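Local coordinates for protein cation antiporter (Dietzia sp. DQ12-45-1b, PDB 7D3U) that forms the E subunit of the multisubunit Mrp sodium/proton antiporter complex in the cell membrane and probably contributes to cation transport, at residues T70-A75 with W84-H89. Residues are numbered along the deposited sequence; the frame is centred on the assembly and turned at random.
Sequences TLTLGA and WEIVVH
L71 and H89 form an antiparallel hydrogen-bonded pair, with H89 N reaching L71 O at 2.6 Å; the return bond from L71 N to H89 O is weak. The N-to-C directions of the two short strand segments make 142°, well off strict antiparallel, and their axes approach to 4.4 Å. Beyond the non-hydrogen-bonded pair T72 and V88, the register slips by one: L73 and G74 together stand opposite V87, whose O accepts L73 N at 2.6 Å, while V87 N donates to G74 O at 2.9 Å. The near-helical backbone of L73 (phi -75°, psi -52°) makes this kink, and pairing resumes at A75 and I86. On the T72 face, CG2 of T72 lies 4.0 Å from I86 CB. A75 CB meets both I86 CG2 (4.0 Å) and, obliquely, the W84 ring at CE3 (3.9 Å). L73, turned by the kink, lays CD1 against H89 CB at 3.7 Å. Helices 54-66 and 96-111 cover the T72, I86 and V88 face; subunit G meets L71 (through its Y36), L73, V87 and H89, and subunit A touches L73 and V87 and bonds A75 N through its N787. The arrangement is a beta-hairpin interrupted by a beta bulge, within a three-stranded antiparallel sheet.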
loop_
_atom_site.group_PDB
_atom_site.type_symbol
_atom_site.label_atom_id
_atom_site.label_comp_id
_atom_site.label_asym_id
_atom_site.label_seq_id
_atom_site.Cartn_x
_atom_site.Cartn_y
_atom_site.Cartn_z
ATOM N N THR F 70 25.322 1.443 -54.352
ATOM C CA THR F 70 26.428 1.716 -53.448
ATOM C C THR F 70 25.882 2.050 -52.068
ATOM O O THR F 70 24.669 2.090 -51.846
ATOM C CB THR F 70 27.308 2.857 -53.970
ATOM O OG1 THR F 70 26.489 3.991 -54.277
ATOM C CG2 THR F 70 28.063 2.430 -55.217
ATOM N N LEU F 71 26.801 2.292 -51.136
ATOM C CA LEU F 71 26.486 2.671 -49.766
ATOM C C LEU F 71 27.771 3.116 -49.090
ATOM O O LEU F 71 28.806 2.464 -49.240
ATOM C CB LEU F 71 25.855 1.508 -48.994
ATOM C CG LEU F 71 25.995 1.518 -47.472
ATOM C CD1 LEU F 71 25.119 2.592 -46.854
ATOM C CD2 LEU F 71 25.649 0.154 -46.910
ATOM N N THR F 72 27.701 4.217 -48.350
ATOM C CA THR F 72 28.859 4.770 -47.660
ATOM C C THR F 72 28.816 4.353 -46.197
ATOM O O THR F 72 27.909 4.751 -45.462
ATOM C CB THR F 72 28.895 6.290 -47.770
ATOM O OG1 THR F 72 28.928 6.670 -49.149
ATOM C CG2 THR F 72 30.127 6.830 -47.075
ATOM N N LEU F 73 29.801 3.563 -45.777
ATOM C CA LEU F 73 29.814 3.073 -44.404
ATOM C C LEU F 73 30.223 4.170 -43.428
ATOM O O LEU F 73 29.528 4.420 -42.440
ATOM C CB LEU F 73 30.743 1.866 -44.287
ATOM C CG LEU F 73 30.057 0.502 -44.363
ATOM C CD1 LEU F 73 29.344 0.337 -45.686
ATOM C CD2 LEU F 73 31.065 -0.605 -44.173
ATOM N N GLY F 74 31.343 4.835 -43.690
ATOM C CA GLY F 74 31.795 5.881 -42.796
ATOM C C GLY F 74 32.795 6.783 -43.482
ATOM O O GLY F 74 33.146 6.592 -44.647
ATOM N N ALA F 75 33.248 7.786 -42.734
ATOM C CA ALA F 75 34.183 8.772 -43.248
ATOM C C ALA F 75 35.254 9.056 -42.208
ATOM O O ALA F 75 34.996 9.029 -41.002
ATOM C CB ALA F 75 33.473 10.074 -43.633
ATOM N N TRP F 84 39.427 14.373 -46.728
ATOM C CA TRP F 84 38.364 13.416 -46.451
ATOM C C TRP F 84 38.417 12.115 -47.242
ATOM O O TRP F 84 38.539 12.116 -48.469
ATOM C CB TRP F 84 36.933 13.947 -46.435
ATOM C CG TRP F 84 36.641 14.881 -45.313
ATOM C CD1 TRP F 84 36.863 16.224 -45.287
ATOM C CD2 TRP F 84 36.068 14.543 -44.047
ATOM N NE1 TRP F 84 36.462 16.746 -44.081
ATOM C CE2 TRP F 84 35.971 15.732 -43.302
ATOM C CE3 TRP F 84 35.629 13.350 -43.470
ATOM C CZ2 TRP F 84 35.452 15.762 -42.012
ATOM C CZ3 TRP F 84 35.115 13.381 -42.192
ATOM C CH2 TRP F 84 35.032 14.579 -41.475
ATOM N N GLU F 85 38.327 11.002 -46.524
ATOM C CA GLU F 85 38.204 9.678 -47.114
ATOM C C GLU F 85 36.885 9.055 -46.681
ATOM O O GLU F 85 36.402 9.299 -45.574
ATOM C CB GLU F 85 39.361 8.769 -46.690
ATOM C CG GLU F 85 40.526 8.737 -47.657
ATOM C CD GLU F 85 41.414 7.528 -47.445
ATOM O OE1 GLU F 85 41.054 6.666 -46.617
ATOM O OE2 GLU F 85 42.471 7.438 -48.104
ATOM N N ILE F 86 36.298 8.254 -47.564
ATOM C CA ILE F 86 35.071 7.543 -47.241
ATOM C C ILE F 86 35.278 6.058 -47.498
ATOM O O ILE F 86 36.199 5.642 -48.201
ATOM C CB ILE F 86 33.857 8.068 -48.033
ATOM C CG1 ILE F 86 34.132 8.024 -49.534
ATOM C CG2 ILE F 86 33.507 9.478 -47.596
ATOM C CD1 ILE F 86 33.064 8.700 -50.356
ATOM N N VAL F 87 34.405 5.255 -46.898
ATOM C CA VAL F 87 34.407 3.809 -47.072
ATOM C C VAL F 87 33.099 3.444 -47.753
ATOM O O VAL F 87 32.032 3.490 -47.128
ATOM C CB VAL F 87 34.561 3.069 -45.740
ATOM C CG1 VAL F 87 34.467 1.571 -45.958
ATOM C CG2 VAL F 87 35.878 3.436 -45.088
ATOM N N VAL F 88 33.174 3.082 -49.030
ATOM C CA VAL F 88 31.998 2.835 -49.853
ATOM C C VAL F 88 31.878 1.343 -50.110
ATOM O O VAL F 88 32.856 0.689 -50.488
ATOM C CB VAL F 88 32.069 3.615 -51.174
ATOM C CG1 VAL F 88 30.784 3.447 -51.951
ATOM C CG2 VAL F 88 32.332 5.079 -50.894
ATOM N N HIS F 89 30.678 0.810 -49.912
ATOM C CA HIS F 89 30.360 -0.575 -50.218
ATOM C C HIS F 89 29.523 -0.606 -51.486
ATOM O O HIS F 89 28.560 0.158 -51.611
ATOM C CB HIS F 89 29.605 -1.222 -49.056
ATOM C CG HIS F 89 29.058 -2.576 -49.368
ATOM N ND1 HIS F 89 27.827 -2.764 -49.958
ATOM C CD2 HIS F 89 29.567 -3.813 -49.159
ATOM C CE1 HIS F 89 27.606 -4.058 -50.105
ATOM N NE2 HIS F 89 28.646 -4.715 -49.626
#